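PDB 3U4J: NAD-dependent aldehyde dehydrogenase from Sinorhizobium meliloti, which probably oxidises aldehydes to carboxylic acids with NAD or NADP as electron acceptor, working as a tetrameric member of the aldehyde dehydrogenase family. Local coordinates for residues G77-M82 with A214-G219; E160-V165 with V241-F246; T169-P174 with K195-T200; S365-L370 with A390-D395. All coordinates share one frame; numbering follows the deposited sequence.

Contacts 1, 2 and 3 lie around one mixed sheet. Contact 2 joins two of its parallel strands, 153-168 and 243-247. Contact 3, about 19 Å from it between centres, joins the loops that follow strands 153-168 and 191-195, and contact 1, about 16 Å from contact 2 between centres, packs the loop before strand 221-223 against the one after helix 60-75. Along the chain, contacts 1 and 2 interlock, and contact 3 is nested inside both. Contact 4 comes later, in a second mixed sheet across the chain's centre, about 55 Å from contact 1 between centres. The four therefore sample two sheets, in keeping with the separate cofactor-binding and catalytic domains of aldehyde dehydrogenases.

Contact 1. Residues G77-M82 with A214-G219; sequences GPWPRM and AGIPDG
The indole of Trp79 meets Ile216 on one of its faces, where CG2 sits 4.0 Å above the plane, displaced toward the rim on the six-membered side. Pro217 comes at the same part of the ring obliquely, its CD 3.5 Å from Trp79 CE3, the closest approach between the segments. With CG anti to the backbone N (chi1 -176°), the indole is carried across to the proline, and the two side chains meet at about a right angle. At the far end of the indole, NE1 donates to the backbone oxygen of Ile186.

Two more groups close on Pro217 CG: the terminal methyl CE of Met82, a selenomethionine with an extended chain, at 3.9 Å, and Pro78 CG at 4.2 Å, the two prolines sliding past each other. On the other segment, Gly215 ends helix 202-214 in a Schellman motif, just ahead of Ile216. Leu90 of helix 84-100 touches both Trp79 and Ile216.

Were the indole cut back to an alanine, Ile216 and Pro217 would probably lose their flat partner, a gap would open beside Leu90 and Ile186 O would be left without its donor. The contact seats the loop between helices 60-75 and 84-100 on the loop leading to strand 221-223 of the sheet. No hydrogen bond crosses between the segments, so their direct contact is apolar packing.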
loop_
_atom_site.group_PDB
_atom_site.type_symbol
_atom_site.label_atom_id
_atom_site.label_comp_id
_atom_site.label_asym_id
_atom_site.label_seq_id
_atom_site.Cartn_x
_atom_site.Cartn_y
_atom_site.Cartn_z
ATOM N N GLY A 77 -10.100 17.393 23.896
ATOM C CA GLY A 77 -10.901 16.220 24.266
ATOM C C GLY A 77 -10.158 14.935 23.937
ATOM O O GLY A 77 -9.090 14.974 23.338
ATOM N N PRO A 78 -10.712 13.783 24.340
ATOM C CA PRO A 78 -9.994 12.519 24.192
ATOM C C PRO A 78 -10.023 11.874 22.777
ATOM O O PRO A 78 -9.163 11.052 22.472
ATOM C CB PRO A 78 -10.702 11.624 25.219
ATOM C CG PRO A 78 -12.096 12.158 25.241
ATOM C CD PRO A 78 -11.845 13.643 25.264
ATOM N N TRP A 79 -10.975 12.253 21.919
ATOM C CA TRP A 79 -11.201 11.531 20.643
ATOM C C TRP A 79 -9.950 11.332 19.785
ATOM O O TRP A 79 -9.618 10.187 19.452
ATOM C CB TRP A 79 -12.356 12.161 19.845
ATOM C CG TRP A 79 -12.739 11.463 18.561
ATOM C CD1 TRP A 79 -12.447 11.862 17.299
ATOM C CD2 TRP A 79 -13.511 10.265 18.439
ATOM N NE1 TRP A 79 -12.996 10.983 16.382
ATOM C CE2 TRP A 79 -13.657 9.995 17.068
ATOM C CE3 TRP A 79 -14.108 9.388 19.367
ATOM C CZ2 TRP A 79 -14.368 8.867 16.595
ATOM C CZ3 TRP A 79 -14.820 8.287 18.900
ATOM C CH2 TRP A 79 -14.933 8.033 17.525
ATOM N N PRO A 80 -9.230 12.425 19.433
ATOM C CA PRO A 80 -8.101 12.160 18.565
ATOM C C PRO A 80 -6.964 11.453 19.265
ATOM O O PRO A 80 -6.135 10.884 18.581
ATOM C CB PRO A 80 -7.666 13.564 18.095
ATOM C CG PRO A 80 -8.103 14.449 19.149
ATOM C CD PRO A 80 -9.396 13.874 19.664
ATOM N N ARG A 81 -6.938 11.477 20.604
ATOM C CA ARG A 81 -5.891 10.813 21.396
ATOM C C ARG A 81 -6.216 9.329 21.703
ATOM O O ARG A 81 -5.352 8.576 22.167
ATOM C CB ARG A 81 -5.603 11.603 22.702
ATOM C CG ARG A 81 -4.555 12.730 22.471
ATOM C CD ARG A 81 -4.617 13.860 23.510
ATOM N NE ARG A 81 -5.790 14.707 23.261
ATOM C CZ ARG A 81 -5.893 15.584 22.256
ATOM N NH1 ARG A 81 -4.875 15.753 21.409
ATOM N NH2 ARG A 81 -7.011 16.291 22.090
HETATM N N MSE A 82 -7.447 8.914 21.423
HETATM C CA MSE A 82 -7.839 7.508 21.527
HETATM C C MSE A 82 -7.131 6.607 20.502
HETATM O O MSE A 82 -6.673 7.076 19.478
HETATM C CB MSE A 82 -9.338 7.393 21.302
HETATM C CG MSE A 82 -10.158 7.666 22.527
HETATM SE SE MSE A 82 -12.043 7.558 21.997
HETATM C CE MSE A 82 -12.857 7.912 23.748
ATOM N N ALA A 214 -24.217 6.056 21.462
ATOM C CA ALA A 214 -23.122 5.080 21.413
ATOM C C ALA A 214 -21.988 5.423 22.378
ATOM O O ALA A 214 -21.146 4.572 22.646
ATOM C CB ALA A 214 -22.555 4.965 19.985
ATOM N N GLY A 215 -21.933 6.670 22.848
ATOM C CA GLY A 215 -20.877 7.105 23.774
ATOM C C GLY A 215 -19.752 7.894 23.110
ATOM O O GLY A 215 -18.676 8.039 23.676
ATOM N N ILE A 216 -19.970 8.377 21.891
ATOM C CA ILE A 216 -18.947 9.204 21.234
ATOM C C ILE A 216 -18.844 10.495 22.030
ATOM O O ILE A 216 -19.883 11.076 22.378
ATOM C CB ILE A 216 -19.225 9.409 19.712
ATOM C CG1 ILE A 216 -19.093 8.040 19.012
ATOM C CG2 ILE A 216 -18.237 10.374 19.096
ATOM C CD1 ILE A 216 -19.229 8.055 17.464
ATOM N N PRO A 217 -17.609 10.918 22.374
ATOM C CA PRO A 217 -17.383 12.082 23.238
ATOM C C PRO A 217 -18.053 13.344 22.711
ATOM O O PRO A 217 -18.132 13.559 21.500
ATOM C CB PRO A 217 -15.861 12.236 23.204
ATOM C CG PRO A 217 -15.377 10.818 23.009
ATOM C CD PRO A 217 -16.325 10.320 21.968
ATOM N N ASP A 218 -18.575 14.129 23.637
ATOM C CA ASP A 218 -19.211 15.412 23.364
ATOM C C ASP A 218 -18.346 16.257 22.410
ATOM O O ASP A 218 -17.117 16.333 22.586
ATOM C CB ASP A 218 -19.370 16.150 24.699
ATOM C CG ASP A 218 -20.520 15.598 25.551
ATOM O OD1 ASP A 218 -21.210 14.655 25.105
ATOM O OD2 ASP A 218 -20.754 16.130 26.664
ATOM N N GLY A 219 -18.973 16.851 21.394
ATOM C CA GLY A 219 -18.269 17.796 20.509
ATOM C C GLY A 219 -17.581 17.139 19.322
ATOM O O GLY A 219 -17.136 17.825 18.405
#

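Contact 2. Residues E160-V165 with V241-F246; sequences EPVGVV and VDMVAF
Val241 meets Val164 first, its CG1 lying 3.8 Å from Val164 O. That same oxygen is the acceptor for the next residue: Asp242 N donates to Val164 O at 2.7 Å, in the carbonyl plane. The aspartate then bonds back with its side chain. CG stands beside the backbone N (chi1 -60°), which brings OD1 to Val164 N at 2.7 Å, with an almost straight N-H...O angle of 176°. OD1 uses its anti lone pair here and also forms a salt bridge with Arg71, so one carboxylate oxygen serves a main-chain N-H and a guanidinium group. Gly163 CA lies 3.4 Å from Asp242 OD1; a side chain there would run into that oxygen.

Met243, a selenomethionine, begins the strand and pairs in parallel with Val165. Its N makes a second, weak bond to Val164 O at 3.3 Å, and its own O receives a CH...O contact from Val165 CA at 3.4 Å. The side chain runs out fully extended to place SE 4.1 Å from Val162 CG1, crossing that valine at about a right angle. Ala245 follows, its CB 4.4 Å from Val165 CG1.

Neighbouring parallel strands flanked by helices are in keeping with the Rossmann-like cofactor-binding domain of aldehyde dehydrogenases. Strand 153-168 is held on its other side by strand 191-195, with Val165 bonded to Thr191 and Val193, while strand 266-270 continues the sheet beyond 243-247. Helix 60-75 packs over Val164 and Val241 through Ala70, Arg71 and Val67, and Tyr488 touches Met243.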
loop_
_atom_site.group_PDB
_atom_site.type_symbol
_atom_site.label_atom_id
_atom_site.label_comp_id
_atom_site.label_asym_id
_atom_site.label_seq_id
_atom_site.Cartn_x
_atom_site.Cartn_y
_atom_site.Cartn_z
ATOM N N GLU A 160 -2.044 11.753 10.655
ATOM C CA GLU A 160 -2.701 12.525 11.710
ATOM C C GLU A 160 -4.018 13.052 11.145
ATOM O O GLU A 160 -4.200 13.094 9.916
ATOM C CB GLU A 160 -1.796 13.681 12.186
ATOM C CG GLU A 160 -0.419 13.236 12.711
ATOM C CD GLU A 160 0.415 14.394 13.293
ATOM O OE1 GLU A 160 0.130 15.584 13.004
ATOM O OE2 GLU A 160 1.373 14.101 14.030
ATOM N N PRO A 161 -4.965 13.410 12.021
ATOM C CA PRO A 161 -6.223 13.921 11.490
ATOM C C PRO A 161 -6.079 15.353 10.974
ATOM O O PRO A 161 -5.222 16.093 11.481
ATOM C CB PRO A 161 -7.164 13.886 12.696
ATOM C CG PRO A 161 -6.341 13.613 13.885
ATOM C CD PRO A 161 -5.006 13.146 13.480
ATOM N N VAL A 162 -6.896 15.734 9.988
ATOM C CA VAL A 162 -6.922 17.127 9.513
ATOM C C VAL A 162 -7.418 18.099 10.626
ATOM O O VAL A 162 -6.947 19.220 10.703
ATOM C CB VAL A 162 -7.694 17.295 8.134
ATOM C CG1 VAL A 162 -9.149 17.014 8.270
ATOM C CG2 VAL A 162 -7.576 18.729 7.567
ATOM N N GLY A 163 -8.343 17.661 11.479
ATOM C CA GLY A 163 -8.826 18.496 12.616
ATOM C C GLY A 163 -10.332 18.695 12.578
ATOM O O GLY A 163 -11.079 17.735 12.635
ATOM N N VAL A 164 -10.786 19.943 12.463
ATOM C CA VAL A 164 -12.216 20.245 12.456
ATOM C C VAL A 164 -12.695 20.344 11.033
ATOM O O VAL A 164 -12.197 21.168 10.248
ATOM C CB VAL A 164 -12.522 21.596 13.163
ATOM C CG1 VAL A 164 -14.029 21.928 13.094
ATOM C CG2 VAL A 164 -12.006 21.568 14.607
ATOM N N VAL A 165 -13.718 19.545 10.722
ATOM C CA VAL A 165 -14.250 19.452 9.394
ATOM C C VAL A 165 -15.708 19.900 9.377
ATOM O O VAL A 165 -16.552 19.333 10.079
ATOM C CB VAL A 165 -14.206 17.979 8.901
ATOM C CG1 VAL A 165 -14.694 17.894 7.444
ATOM C CG2 VAL A 165 -12.793 17.421 9.004
ATOM N N VAL A 241 -12.190 26.226 11.564
ATOM C CA VAL A 241 -12.489 25.103 10.662
ATOM C C VAL A 241 -11.253 24.800 9.804
ATOM O O VAL A 241 -10.621 25.723 9.263
ATOM C CB VAL A 241 -13.703 25.411 9.782
ATOM C CG1 VAL A 241 -13.949 24.238 8.805
ATOM C CG2 VAL A 241 -14.939 25.670 10.657
ATOM N N ASP A 242 -10.886 23.521 9.714
ATOM C CA ASP A 242 -9.689 23.089 8.970
ATOM C C ASP A 242 -10.002 22.630 7.543
ATOM O O ASP A 242 -9.149 22.665 6.677
ATOM C CB ASP A 242 -8.956 21.996 9.758
ATOM C CG ASP A 242 -8.519 22.496 11.143
ATOM O OD1 ASP A 242 -8.935 21.907 12.176
ATOM O OD2 ASP A 242 -7.792 23.524 11.169
HETATM N N MSE A 243 -11.247 22.252 7.310
HETATM C CA MSE A 243 -11.668 21.687 6.052
HETATM C C MSE A 243 -13.159 21.794 5.888
HETATM O O MSE A 243 -13.899 21.631 6.856
HETATM C CB MSE A 243 -11.295 20.191 6.021
HETATM C CG MSE A 243 -11.722 19.515 4.744
HETATM SE SE MSE A 243 -10.898 17.719 4.654
HETATM C CE MSE A 243 -11.750 17.208 2.934
ATOM N N VAL A 244 -13.598 22.029 4.659
ATOM C CA VAL A 244 -15.023 21.934 4.306
ATOM C C VAL A 244 -15.214 20.816 3.299
ATOM O O VAL A 244 -14.507 20.761 2.275
ATOM C CB VAL A 244 -15.548 23.233 3.639
ATOM C CG1 VAL A 244 -17.033 23.125 3.387
ATOM C CG2 VAL A 244 -15.277 24.435 4.550
ATOM N N ALA A 245 -16.151 19.928 3.599
ATOM C CA ALA A 245 -16.501 18.821 2.716
ATOM C C ALA A 245 -17.928 19.101 2.283
ATOM O O ALA A 245 -18.848 18.952 3.083
ATOM C CB ALA A 245 -16.439 17.506 3.474
ATOM N N PHE A 246 -18.101 19.506 1.033
ATOM C CA PHE A 246 -19.398 19.933 0.508
ATOM C C PHE A 246 -19.879 18.960 -0.554
ATOM O O PHE A 246 -19.088 18.509 -1.411
ATOM C CB PHE A 246 -19.289 21.365 -0.098
ATOM C CG PHE A 246 -20.530 21.784 -0.859
ATOM C CD1 PHE A 246 -21.622 22.364 -0.185
ATOM C CD2 PHE A 246 -20.629 21.545 -2.233
ATOM C CE1 PHE A 246 -22.803 22.738 -0.884
ATOM C CE2 PHE A 246 -21.784 21.912 -2.945
ATOM C CZ PHE A 246 -22.879 22.512 -2.260
#

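Contact 3. Residues T169-P174 with K195-T200; sequences TPWNFP and KPSEFT
One water ties the two loops together, bonded to groups of both. It donates to Pro170 O at 2.8 Å and accepts from Ser197 N at 2.9 Å; Thr169 OG1 lies 3.0 Å from it, and Thr200 OG1 adds a weak bond. Beside it, Thr169 N donates directly to Lys195 O (3.0 Å, 164° at the hydrogen), extending the pairing of strands 153-168 and 191-195 as their ends leave the sheet.

Ser197 OG, anti to the backbone N (chi1 170°), accepts from Phe199 N at 3.1 Å in an ST turn. It also sits at the edge of the Trp171 ring system, 4.0 Å from Trp171 CD1. Phe199 presents an edge to the Trp171 face, the planes inclined at 74°. Pro174 CG packs against Thr200 OG1 at 3.4 Å.

With an alanine in place of Ser197, Phe199 N is likely to lose its acceptor and the phenyl ring its firm setting against Trp171. Both loops lie at the carboxyl ends of parallel strands, the edge where Rossmann-type domains generally hold their cofactor. Trp171 N is buried without a partner. The polar links across the contact are the water and the Thr169 N bond.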
loop_
_atom_site.group_PDB
_atom_site.type_symbol
_atom_site.label_atom_id
_atom_site.label_comp_id
_atom_site.label_asym_id
_atom_site.label_seq_id
_atom_site.Cartn_x
_atom_site.Cartn_y
_atom_site.Cartn_z
ATOM N N THR A 169 -24.302 18.735 3.503
ATOM C CA THR A 169 -24.902 17.635 2.749
ATOM C C THR A 169 -26.192 18.056 2.032
ATOM O O THR A 169 -26.858 18.998 2.475
ATOM C CB THR A 169 -25.129 16.410 3.644
ATOM O OG1 THR A 169 -26.146 16.697 4.624
ATOM C CG2 THR A 169 -23.808 16.024 4.325
ATOM N N PRO A 170 -26.527 17.395 0.905
ATOM C CA PRO A 170 -27.687 17.793 0.080
ATOM C C PRO A 170 -28.971 17.084 0.458
ATOM O O PRO A 170 -28.958 16.173 1.301
ATOM C CB PRO A 170 -27.272 17.365 -1.327
ATOM C CG PRO A 170 -26.517 16.112 -1.089
ATOM C CD PRO A 170 -25.770 16.305 0.259
ATOM N N TRP A 171 -30.076 17.496 -0.173
ATOM C CA TRP A 171 -31.402 16.968 0.160
ATOM C C TRP A 171 -31.743 15.647 -0.536
ATOM O O TRP A 171 -32.726 15.004 -0.195
ATOM C CB TRP A 171 -32.462 18.017 -0.178
ATOM C CG TRP A 171 -32.292 18.660 -1.564
ATOM C CD1 TRP A 171 -31.750 19.900 -1.855
ATOM C CD2 TRP A 171 -32.675 18.086 -2.823
ATOM N NE1 TRP A 171 -31.780 20.118 -3.226
ATOM C CE2 TRP A 171 -32.362 19.032 -3.835
ATOM C CE3 TRP A 171 -33.276 16.880 -3.192
ATOM C CZ2 TRP A 171 -32.615 18.789 -5.188
ATOM C CZ3 TRP A 171 -33.561 16.654 -4.549
ATOM C CH2 TRP A 171 -33.225 17.606 -5.520
ATOM N N ASN A 172 -30.936 15.228 -1.494
ATOM C CA ASN A 172 -31.316 14.046 -2.262
ATOM C C ASN A 172 -31.000 12.717 -1.586
ATOM O O ASN A 172 -31.779 11.769 -1.714
ATOM C CB ASN A 172 -30.776 14.105 -3.689
ATOM C CG ASN A 172 -29.235 14.102 -3.769
ATOM O OD1 ASN A 172 -28.524 14.430 -2.803
ATOM N ND2 ASN A 172 -28.714 13.747 -4.950
ATOM N N PHE A 173 -29.869 12.653 -0.891
ATOM C CA PHE A 173 -29.479 11.438 -0.146
ATOM C C PHE A 173 -28.897 11.836 1.215
ATOM O O PHE A 173 -27.697 11.677 1.453
ATOM C CB PHE A 173 -28.424 10.627 -0.913
ATOM C CG PHE A 173 -28.900 10.072 -2.224
ATOM C CD1 PHE A 173 -29.640 8.898 -2.263
ATOM C CD2 PHE A 173 -28.584 10.717 -3.409
ATOM C CE1 PHE A 173 -30.084 8.369 -3.511
ATOM C CE2 PHE A 173 -29.016 10.217 -4.653
ATOM C CZ PHE A 173 -29.756 9.033 -4.696
ATOM N N PRO A 174 -29.731 12.372 2.100
ATOM C CA PRO A 174 -29.143 12.977 3.298
ATOM C C PRO A 174 -28.427 11.966 4.171
ATOM O O PRO A 174 -27.300 12.241 4.600
ATOM C CB PRO A 174 -30.342 13.553 4.047
ATOM C CG PRO A 174 -31.405 13.712 2.995
ATOM C CD PRO A 174 -31.191 12.511 2.084
ATOM N N LYS A 195 -23.861 19.940 8.572
ATOM C CA LYS A 195 -24.943 20.819 8.150
ATOM C C LYS A 195 -25.790 20.176 7.034
ATOM O O LYS A 195 -25.383 20.185 5.867
ATOM C CB LYS A 195 -24.352 22.140 7.661
ATOM C CG LYS A 195 -25.340 23.298 7.720
ATOM C CD LYS A 195 -26.115 23.413 6.488
ATOM C CE LYS A 195 -27.416 24.158 6.778
ATOM N NZ LYS A 195 -28.284 23.905 5.611
ATOM N N PRO A 196 -26.939 19.573 7.381
ATOM C CA PRO A 196 -27.743 18.983 6.302
ATOM C C PRO A 196 -28.654 20.028 5.655
ATOM O O PRO A 196 -28.743 21.177 6.134
ATOM C CB PRO A 196 -28.559 17.920 7.016
ATOM C CG PRO A 196 -28.713 18.472 8.430
ATOM C CD PRO A 196 -27.504 19.297 8.718
ATOM N N SER A 197 -29.317 19.636 4.573
ATOM C CA SER A 197 -30.216 20.534 3.882
ATOM C C SER A 197 -31.372 20.990 4.774
ATOM O O SER A 197 -31.900 20.226 5.569
ATOM C CB SER A 197 -30.796 19.846 2.645
ATOM O OG SER A 197 -31.838 20.637 2.126
ATOM N N GLU A 198 -31.769 22.246 4.591
ATOM C CA GLU A 198 -32.982 22.827 5.194
ATOM C C GLU A 198 -34.228 21.993 4.969
ATOM O O GLU A 198 -35.168 22.058 5.773
ATOM C CB GLU A 198 -33.220 24.228 4.610
ATOM C CG GLU A 198 -33.566 24.189 3.111
ATOM C CD GLU A 198 -33.376 25.541 2.407
ATOM O OE1 GLU A 198 -34.400 26.117 1.998
ATOM O OE2 GLU A 198 -32.219 26.018 2.276
ATOM N N PHE A 199 -34.284 21.261 3.855
ATOM C CA PHE A 199 -35.413 20.354 3.597
ATOM C C PHE A 199 -35.397 19.012 4.342
ATOM O O PHE A 199 -36.437 18.364 4.436
ATOM C CB PHE A 199 -35.538 20.009 2.099
ATOM C CG PHE A 199 -35.705 21.210 1.207
ATOM C CD1 PHE A 199 -36.720 22.140 1.448
ATOM C CD2 PHE A 199 -34.856 21.412 0.141
ATOM C CE1 PHE A 199 -36.892 23.259 0.615
ATOM C CE2 PHE A 199 -35.008 22.525 -0.705
ATOM C CZ PHE A 199 -36.027 23.454 -0.461
ATOM N N THR A 200 -34.235 18.568 4.805
ATOM C CA THR A 200 -34.068 17.142 5.152
ATOM C C THR A 200 -33.093 16.957 6.312
ATOM O O THR A 200 -32.051 16.319 6.179
ATOM C CB THR A 200 -33.578 16.305 3.955
ATOM O OG1 THR A 200 -32.404 16.908 3.404
ATOM C CG2 THR A 200 -34.640 16.226 2.839
HETATM O O HOH W 1 -29.092 16.753 3.998
#

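Contact 4. Residues S365-L370 with A390-D395; sequences SGAELL and AGVTPD
Glu368 and Ala390 face each other as an antiparallel hydrogen-bonded pair and exchange two main-chain bonds. Glu368 N donates to Ala390 O at 2.9 Å, from somewhat out of the carbonyl plane. The return bond, Ala390 N to Glu368 O, is 2.8 Å long, nearly straight at 171° and in the carbonyl plane. The methyl of Ala390 takes two of the side-chain contacts: Leu370 CD1 touches it at 3.6 Å, and Glu368 OE2 at 3.7 Å. The glutamate gets there as a fully extended chain, CG anti to the backbone N (chi1 -178°), lying along the same face of the sheet as the alanine methyl. One residue earlier, Ala367 CB meets Val392 CG2 at 4.2 Å.

Next come the turns that set these residues in place. Gly366 ends helix 349-364 in a Schellman motif, delivering Ala367 and then Glu368 to the strand. On the partner chain segment Gly391 has a positive phi and breaks away from strand 383-390 straight after the pair.

Around this shell, Ile398 of helix 397-400 packs on both Ala367 and Val392, while Met321 of helix 317-330 touches Leu370. The backbone pairing goes on through Leu370 with Val388, and Val392 is bonded to Thr410 of strand 407-413. Strand 368-371 thereby adds antiparallel to strand 383-390 of the second mixed sheet, probably that of the catalytic domain. Specific attraction across the contact thus comes from backbone amides, with apolar groups, the alanine methyls, Val392 and Leu370, beside them and the exposed Glu368 carboxylate meeting its partner segment at a methyl rather than a charge.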
loop_
_atom_site.group_PDB
_atom_site.type_symbol
_atom_site.label_atom_id
_atom_site.label_comp_id
_atom_site.label_asym_id
_atom_site.label_seq_id
_atom_site.Cartn_x
_atom_site.Cartn_y
_atom_site.Cartn_z
ATOM N N SER A 365 -36.161 22.992 -28.472
ATOM C CA SER A 365 -34.932 22.661 -29.176
ATOM C C SER A 365 -35.199 21.709 -30.342
ATOM O O SER A 365 -34.353 21.548 -31.191
ATOM C CB SER A 365 -33.909 21.997 -28.222
ATOM O OG SER A 365 -33.426 22.884 -27.222
ATOM N N GLY A 366 -36.353 21.049 -30.352
ATOM C CA GLY A 366 -36.690 20.090 -31.416
ATOM C C GLY A 366 -36.467 18.628 -31.070
ATOM O O GLY A 366 -36.483 17.776 -31.943
ATOM N N ALA A 367 -36.228 18.336 -29.792
ATOM C CA ALA A 367 -36.041 16.957 -29.358
ATOM C C ALA A 367 -37.393 16.257 -29.363
ATOM O O ALA A 367 -38.419 16.879 -29.165
ATOM C CB ALA A 367 -35.414 16.914 -27.976
ATOM N N GLU A 368 -37.400 14.955 -29.569
ATOM C CA GLU A 368 -38.677 14.258 -29.694
ATOM C C GLU A 368 -39.112 13.675 -28.344
ATOM O O GLU A 368 -38.427 12.795 -27.794
ATOM C CB GLU A 368 -38.548 13.172 -30.761
ATOM C CG GLU A 368 -39.816 12.380 -31.056
ATOM C CD GLU A 368 -39.498 11.086 -31.813
ATOM O OE1 GLU A 368 -40.436 10.380 -32.235
ATOM O OE2 GLU A 368 -38.303 10.760 -31.951
ATOM N N LEU A 369 -40.227 14.180 -27.810
ATOM C CA LEU A 369 -40.747 13.741 -26.524
ATOM C C LEU A 369 -41.431 12.405 -26.741
ATOM O O LEU A 369 -42.449 12.338 -27.437
ATOM C CB LEU A 369 -41.797 14.716 -25.995
ATOM C CG LEU A 369 -41.917 15.058 -24.493
ATOM C CD1 LEU A 369 -43.356 15.475 -24.074
ATOM C CD2 LEU A 369 -41.337 14.019 -23.533
ATOM N N LEU A 370 -40.916 11.354 -26.114
ATOM C CA LEU A 370 -41.499 10.020 -26.290
ATOM C C LEU A 370 -42.438 9.622 -25.158
ATOM O O LEU A 370 -43.303 8.760 -25.333
ATOM C CB LEU A 370 -40.402 8.967 -26.451
ATOM C CG LEU A 370 -39.471 9.083 -27.656
ATOM C CD1 LEU A 370 -38.491 7.891 -27.686
ATOM C CD2 LEU A 370 -40.271 9.144 -28.963
ATOM N N ALA A 390 -35.930 11.604 -27.351
ATOM C CA ALA A 390 -35.139 10.975 -28.391
ATOM C C ALA A 390 -34.660 12.071 -29.329
ATOM O O ALA A 390 -35.142 13.203 -29.263
ATOM C CB ALA A 390 -35.975 9.971 -29.140
ATOM N N GLY A 391 -33.694 11.751 -30.192
ATOM C CA GLY A 391 -33.221 12.737 -31.182
ATOM C C GLY A 391 -32.476 13.902 -30.562
ATOM O O GLY A 391 -32.453 15.010 -31.100
ATOM N N VAL A 392 -31.854 13.664 -29.416
ATOM C CA VAL A 392 -31.155 14.737 -28.734
ATOM C C VAL A 392 -29.777 14.902 -29.397
ATOM O O VAL A 392 -29.129 13.919 -29.764
ATOM C CB VAL A 392 -31.079 14.505 -27.217
ATOM C CG1 VAL A 392 -30.422 15.702 -26.531
ATOM C CG2 VAL A 392 -32.492 14.271 -26.645
ATOM N N THR A 393 -29.364 16.142 -29.609
ATOM C CA THR A 393 -28.069 16.420 -30.199
ATOM C C THR A 393 -27.285 17.206 -29.139
ATOM O O THR A 393 -27.901 17.865 -28.287
ATOM C CB THR A 393 -28.230 17.227 -31.504
ATOM O OG1 THR A 393 -29.010 18.388 -31.226
ATOM C CG2 THR A 393 -28.960 16.401 -32.569
ATOM N N PRO A 394 -25.933 17.129 -29.164
ATOM C CA PRO A 394 -25.153 17.607 -27.997
ATOM C C PRO A 394 -25.123 19.121 -27.757
ATOM O O PRO A 394 -24.677 19.553 -26.701
ATOM C CB PRO A 394 -23.745 17.043 -28.230
ATOM C CG PRO A 394 -23.710 16.578 -29.598
ATOM C CD PRO A 394 -25.101 16.370 -30.115
ATOM N N ASP A 395 -25.618 19.920 -28.706
ATOM C CA ASP A 395 -25.727 21.372 -28.507
ATOM C C ASP A 395 -26.946 21.783 -27.667
ATOM O O ASP A 395 -27.048 22.937 -27.253
ATOM C CB ASP A 395 -25.816 22.075 -29.869
ATOM C CG ASP A 395 -26.985 21.568 -30.699
ATOM O OD1 ASP A 395 -27.148 20.329 -30.823
ATOM O OD2 ASP A 395 -27.750 22.404 -31.215
#